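Local coordinates for glutathione S-transferase family protein (Populus trichocarpa, PDB 5F06) that probably conjugates glutathione to electrophilic substrates in detoxification, as a cytoplasmic Phi-class glutathione transferase that binds glutathione, at residues R106-F118 with I133-Y147. Numbering follows the deposited sequence.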
loop_
_atom_site.group_PDB
_atom_site.type_symbol
_atom_site.label_atom_id
_atom_site.label_comp_id
_atom_site.label_asym_id
_atom_site.label_seq_id
_atom_site.Cartn_x
_atom_site.Cartn_y
_atom_site.Cartn_z
ATOM N N ARG A 106 3.970 1.559 6.326
ATOM C CA ARG A 106 4.776 1.724 7.534
ATOM C C ARG A 106 5.613 0.482 7.868
ATOM O O ARG A 106 6.819 0.595 8.071
ATOM C CB ARG A 106 3.873 2.094 8.711
ATOM C CG ARG A 106 3.074 3.369 8.454
ATOM C CD ARG A 106 2.344 3.864 9.679
ATOM N NE ARG A 106 1.687 5.149 9.425
ATOM C CZ ARG A 106 2.286 6.332 9.514
ATOM N NH1 ARG A 106 3.570 6.418 9.849
ATOM N NH2 ARG A 106 1.602 7.440 9.267
ATOM N N TYR A 107 4.999 -0.698 7.907
ATOM C CA TYR A 107 5.735 -1.910 8.250
ATOM C C TYR A 107 6.650 -2.367 7.103
ATOM O O TYR A 107 7.851 -2.563 7.302
ATOM C CB TYR A 107 4.770 -3.034 8.628
ATOM C CG TYR A 107 5.409 -4.221 9.323
ATOM C CD1 TYR A 107 5.908 -5.295 8.594
ATOM C CD2 TYR A 107 5.492 -4.278 10.708
ATOM C CE1 TYR A 107 6.484 -6.387 9.227
ATOM C CE2 TYR A 107 6.062 -5.365 11.348
ATOM C CZ TYR A 107 6.553 -6.416 10.605
ATOM O OH TYR A 107 7.124 -7.491 11.246
ATOM N N ASN A 108 6.096 -2.517 5.906
ATOM C CA ASN A 108 6.855 -3.110 4.806
ATOM C C ASN A 108 8.071 -2.281 4.366
ATOM O O ASN A 108 9.128 -2.848 4.091
ATOM C CB ASN A 108 5.951 -3.358 3.598
ATOM C CG ASN A 108 6.627 -4.214 2.543
ATOM O OD1 ASN A 108 7.013 -5.357 2.807
ATOM N ND2 ASN A 108 6.788 -3.664 1.346
ATOM N N PRO A 109 7.932 -0.946 4.296
ATOM C CA PRO A 109 9.088 -0.148 3.865
ATOM C C PRO A 109 10.263 -0.220 4.842
ATOM O O PRO A 109 11.388 0.087 4.453
ATOM C CB PRO A 109 8.528 1.277 3.789
ATOM C CG PRO A 109 7.060 1.118 3.667
ATOM C CD PRO A 109 6.727 -0.115 4.448
ATOM N N ALA A 110 9.996 -0.619 6.084
ATOM C CA ALA A 110 11.036 -0.738 7.100
ATOM C C ALA A 110 11.624 -2.152 7.157
ATOM O O ALA A 110 12.825 -2.313 7.358
ATOM C CB ALA A 110 10.482 -0.336 8.468
ATOM N N ILE A 111 10.793 -3.175 6.974
ATOM C CA ILE A 111 11.281 -4.553 7.084
ATOM C C ILE A 111 11.882 -5.063 5.771
ATOM O O ILE A 111 12.811 -5.874 5.783
ATOM C CB ILE A 111 10.162 -5.519 7.547
ATOM C CG1 ILE A 111 10.762 -6.875 7.916
ATOM C CG2 ILE A 111 9.073 -5.661 6.488
ATOM C CD1 ILE A 111 9.845 -7.748 8.736
ATOM N N ALA A 112 11.376 -4.581 4.640
ATOM C CA ALA A 112 11.851 -5.075 3.349
ATOM C C ALA A 112 13.368 -4.878 3.172
ATOM O O ALA A 112 14.062 -5.809 2.761
ATOM C CB ALA A 112 11.086 -4.407 2.206
ATOM N N PRO A 113 13.894 -3.680 3.484
ATOM C CA PRO A 113 15.335 -3.484 3.283
ATOM C C PRO A 113 16.195 -4.383 4.173
ATOM O O PRO A 113 17.294 -4.771 3.775
ATOM C CB PRO A 113 15.550 -2.007 3.644
ATOM C CG PRO A 113 14.210 -1.383 3.576
ATOM C CD PRO A 113 13.245 -2.452 3.971
ATOM N N ILE A 114 15.707 -4.702 5.365
ATOM C CA ILE A 114 16.443 -5.582 6.266
ATOM C C ILE A 114 16.622 -6.945 5.607
ATOM O O ILE A 114 17.733 -7.471 5.524
ATOM C CB ILE A 114 15.714 -5.747 7.620
ATOM C CG1 ILE A 114 15.571 -4.389 8.309
ATOM C CG2 ILE A 114 16.459 -6.731 8.510
ATOM C CD1 ILE A 114 14.698 -4.408 9.563
ATOM N N VAL A 115 15.519 -7.503 5.122
ATOM C CA VAL A 115 15.534 -8.831 4.531
ATOM C C VAL A 115 16.309 -8.817 3.218
ATOM O O VAL A 115 17.005 -9.782 2.892
ATOM C CB VAL A 115 14.098 -9.352 4.304
ATOM C CG1 VAL A 115 14.089 -10.633 3.481
ATOM C CG2 VAL A 115 13.416 -9.585 5.647
ATOM N N PHE A 116 16.189 -7.722 2.472
ATOM C CA PHE A 116 16.909 -7.584 1.214
ATOM C C PHE A 116 18.410 -7.688 1.453
ATOM O O PHE A 116 19.114 -8.422 0.761
ATOM C CB PHE A 116 16.587 -6.252 0.535
ATOM C CG PHE A 116 17.323 -6.047 -0.760
ATOM C CD1 PHE A 116 16.773 -6.471 -1.959
ATOM C CD2 PHE A 116 18.569 -5.439 -0.777
ATOM C CE1 PHE A 116 17.452 -6.288 -3.152
ATOM C CE2 PHE A 116 19.250 -5.254 -1.963
ATOM C CZ PHE A 116 18.693 -5.679 -3.152
ATOM N N GLN A 117 18.896 -6.944 2.435
ATOM C CA GLN A 117 20.324 -6.914 2.723
ATOM C C GLN A 117 20.845 -8.285 3.167
ATOM O O GLN A 117 21.913 -8.723 2.730
ATOM C CB GLN A 117 20.624 -5.856 3.789
ATOM C CG GLN A 117 20.542 -4.419 3.275
ATOM C CD GLN A 117 21.473 -4.159 2.104
ATOM O OE1 GLN A 117 22.593 -4.668 2.061
ATOM N NE2 GLN A 117 21.006 -3.368 1.139
ATOM N N PHE A 118 20.089 -8.970 4.018
ATOM C CA PHE A 118 20.496 -10.282 4.500
ATOM C C PHE A 118 20.373 -11.396 3.451
ATOM O O PHE A 118 21.255 -12.245 3.343
ATOM C CB PHE A 118 19.671 -10.671 5.734
ATOM C CG PHE A 118 20.138 -10.029 7.015
ATOM C CD1 PHE A 118 21.379 -10.329 7.548
ATOM C CD2 PHE A 118 19.319 -9.144 7.699
ATOM C CE1 PHE A 118 21.805 -9.746 8.732
ATOM C CE2 PHE A 118 19.738 -8.558 8.879
ATOM C CZ PHE A 118 20.979 -8.863 9.399
ATOM N N ILE A 133 20.867 -2.028 7.299
ATOM C CA ILE A 133 20.233 -2.904 8.284
ATOM C C ILE A 133 19.916 -2.134 9.570
ATOM O O ILE A 133 18.770 -2.121 10.021
ATOM C CB ILE A 133 21.126 -4.127 8.610
ATOM C CG1 ILE A 133 21.258 -5.021 7.373
ATOM C CG2 ILE A 133 20.552 -4.941 9.781
ATOM C CD1 ILE A 133 22.330 -6.091 7.492
ATOM N N ASP A 134 20.923 -1.485 10.146
ATOM C CA ASP A 134 20.762 -0.818 11.440
ATOM C C ASP A 134 19.718 0.293 11.382
ATOM O O ASP A 134 18.886 0.424 12.280
ATOM C CB ASP A 134 22.097 -0.244 11.922
ATOM C CG ASP A 134 23.104 -1.322 12.277
ATOM O OD1 ASP A 134 22.732 -2.514 12.284
ATOM O OD2 ASP A 134 24.269 -0.972 12.559
ATOM N N ASP A 135 19.772 1.094 10.326
ATOM C CA ASP A 135 18.826 2.188 10.141
ATOM C C ASP A 135 17.383 1.686 10.125
ATOM O O ASP A 135 16.502 2.262 10.763
ATOM C CB ASP A 135 19.133 2.929 8.842
ATOM C CG ASP A 135 18.187 4.080 8.589
ATOM O OD1 ASP A 135 17.841 4.795 9.553
ATOM O OD2 ASP A 135 17.789 4.270 7.419
ATOM N N ASN A 136 17.143 0.606 9.393
ATOM C CA ASN A 136 15.786 0.105 9.229
ATOM C C ASN A 136 15.330 -0.731 10.425
ATOM O O ASN A 136 14.132 -0.837 10.692
ATOM C CB ASN A 136 15.681 -0.698 7.936
ATOM C CG ASN A 136 15.636 0.192 6.706
ATOM O OD1 ASN A 136 14.598 0.771 6.388
ATOM N ND2 ASN A 136 16.764 0.311 6.014
ATOM N N VAL A 137 16.281 -1.314 11.151
ATOM C CA VAL A 137 15.961 -1.987 12.404
ATOM C C VAL A 137 15.437 -0.943 13.392
ATOM O O VAL A 137 14.502 -1.205 14.152
ATOM C CB VAL A 137 17.189 -2.734 12.984
ATOM C CG1 VAL A 137 17.016 -3.031 14.467
ATOM C CG2 VAL A 137 17.428 -4.023 12.218
ATOM N N GLU A 138 16.031 0.246 13.362
ATOM C CA GLU A 138 15.579 1.348 14.201
ATOM C C GLU A 138 14.176 1.788 13.785
ATOM O O GLU A 138 13.302 1.993 14.629
ATOM C CB GLU A 138 16.557 2.518 14.115
ATOM C CG GLU A 138 16.227 3.681 15.028
ATOM C CD GLU A 138 17.328 4.723 15.043
ATOM O OE1 GLU A 138 17.441 5.485 14.060
ATOM O OE2 GLU A 138 18.089 4.770 16.032
ATOM N N LYS A 139 13.970 1.922 12.478
ATOM C CA LYS A 139 12.670 2.316 11.943
ATOM C C LYS A 139 11.603 1.272 12.252
ATOM O O LYS A 139 10.491 1.615 12.652
ATOM C CB LYS A 139 12.758 2.539 10.432
ATOM C CG LYS A 139 13.512 3.799 10.043
ATOM C CD LYS A 139 13.644 3.931 8.532
ATOM C CE LYS A 139 14.311 5.244 8.150
ATOM N NZ LYS A 139 14.597 5.326 6.693
ATOM N N LEU A 140 11.936 -0.000 12.067
ATOM C CA LEU A 140 10.978 -1.067 12.328
ATOM C C LEU A 140 10.631 -1.127 13.810
ATOM O O LEU A 140 9.486 -1.393 14.175
ATOM C CB LEU A 140 11.522 -2.418 11.868
ATOM C CG LEU A 140 10.563 -3.604 12.031
ATOM C CD1 LEU A 140 9.256 -3.348 11.310
ATOM C CD2 LEU A 140 11.210 -4.883 11.525
ATOM N N GLY A 141 11.624 -0.876 14.657
ATOM C CA GLY A 141 11.416 -0.867 16.093
ATOM C C GLY A 141 10.362 0.148 16.498
ATOM O O GLY A 141 9.543 -0.113 17.378
ATOM N N LYS A 142 10.374 1.304 15.844
ATOM C CA LYS A 142 9.426 2.367 16.162
ATOM C C LYS A 142 8.018 2.013 15.685
ATOM O O LYS A 142 7.032 2.324 16.356
ATOM C CB LYS A 142 9.893 3.688 15.556
ATOM C CG LYS A 142 10.863 4.435 16.458
ATOM C CD LYS A 142 11.653 5.495 15.713
ATOM C CE LYS A 142 12.503 6.305 16.677
ATOM N NZ LYS A 142 13.653 6.958 15.995
ATOM N N VAL A 143 7.922 1.354 14.536
ATOM C CA VAL A 143 6.641 0.814 14.100
ATOM C C VAL A 143 6.175 -0.229 15.113
ATOM O O VAL A 143 5.008 -0.243 15.511
ATOM C CB VAL A 143 6.723 0.180 12.697
ATOM C CG1 VAL A 143 5.400 -0.474 12.323
ATOM C CG2 VAL A 143 7.102 1.228 11.668
ATOM N N LEU A 144 7.095 -1.090 15.543
ATOM C CA LEU A 144 6.739 -2.181 16.441
ATOM C C LEU A 144 6.397 -1.686 17.842
ATOM O O LEU A 144 5.735 -2.396 18.600
ATOM C CB LEU A 144 7.864 -3.214 16.513
ATOM C CG LEU A 144 8.016 -4.126 15.292
ATOM C CD1 LEU A 144 9.203 -5.065 15.492
ATOM C CD2 LEU A 144 6.747 -4.930 15.002
ATOM N N ASP A 145 6.853 -0.487 18.197
ATOM C CA ASP A 145 6.467 0.113 19.471
ATOM C C ASP A 145 4.968 0.407 19.469
ATOM O O ASP A 145 4.290 0.244 20.483
ATOM C CB ASP A 145 7.251 1.398 19.742
ATOM C CG ASP A 145 8.703 1.142 20.105
ATOM O OD1 ASP A 145 9.052 0.003 20.485
ATOM O OD2 ASP A 145 9.499 2.100 20.025
ATOM N N ILE A 146 4.457 0.842 18.323
ATOM C CA ILE A 146 3.029 1.096 18.177
ATOM C C ILE A 146 2.262 -0.229 18.167
ATOM O O ILE A 146 1.187 -0.334 18.762
ATOM C CB ILE A 146 2.724 1.887 16.887
ATOM C CG1 ILE A 146 3.477 3.221 16.876
ATOM C CG2 ILE A 146 1.215 2.124 16.732
ATOM C CD1 ILE A 146 3.077 4.184 17.987
ATOM N N TYR A 147 2.818 -1.233 17.490
ATOM C CA TYR A 147 2.211 -2.566 17.451
ATOM C C TYR A 147 2.095 -3.152 18.858
ATOM O O TYR A 147 1.089 -3.767 19.207
ATOM C CB TYR A 147 3.025 -3.519 16.569
ATOM C CG TYR A 147 2.790 -3.369 15.077
ATOM C CD1 TYR A 147 2.380 -2.159 14.529
ATOM C CD2 TYR A 147 2.974 -4.445 14.218
ATOM C CE1 TYR A 147 2.162 -2.025 13.164
ATOM C CE2 TYR A 147 2.761 -4.319 12.857
ATOM C CZ TYR A 147 2.359 -3.108 12.334
ATOM O OH TYR A 147 2.144 -2.991 10.976
#
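Tyr107 reaches from helix 90-120 into a hole on helix 130-153 formed by Leu140, Val143, Leu144 and Tyr147. Its side chain leaves the backbone with CG anti to N (chi1 -166°), which carries the ring along the flank of the neighbouring helix. CB starts 3.5 Å from the hydroxyl oxygen OH of Tyr147. CG still lies near that oxygen, and the next ring atom, CD2, meets CE2 of Tyr147 at 3.5 Å and also touches CG1 of Val143. CE2 then packs against CD2 of Leu144, a methyl lying in the ring plane at its edge, while CD1 of Leu140 sits over one face, toward the rim, in a CH-pi contact, 4.0 Å from the centroid. The rings of Tyr107 and Tyr147 are nearly parallel (12°) but so displaced that they barely overlap. At the tip, OH of Tyr107 hydrogen-bonds Thr173 on helix 170-176, while His169 hydrogen-bonds the hydroxyl of Tyr147 and meets the Tyr107 ring edge-to-face.

Leu140 is itself a knob, set among Tyr107, Ala110, Ile111 and Ile114. Its two methyls divide the work: CD1 serves the tyrosine, and CD2 touches both CG1 of Ile111 and CD1 of Ile114. The backbones also come close where Ala110 faces Leu140, with CA atoms 5.2 Å apart. There CB of Asn136 presses on the carbonyl oxygen of Ala110, which is buried without a hydrogen-bond partner, and the amide of Asn136 lies across the Pro113 ring while ND2 hydrogen-bonds the carbonyl of Ile132. Farther along, CD1 of Ile133 sits over a face of the Phe118 ring, 3.9 Å from its centroid.

No hydrogen bond links the segments. At one end Arg106 turns its guanidinium away to a salt bridge with Glu65 and a hydrogen bond with Gln52, both of the second subunit, and touches a bound glutathione. This is knobs-into-holes packing of two roughly antiparallel helical segments (148° between their N-to-C directions) in the all-helical C-terminal domain of the glutathione transferase fold.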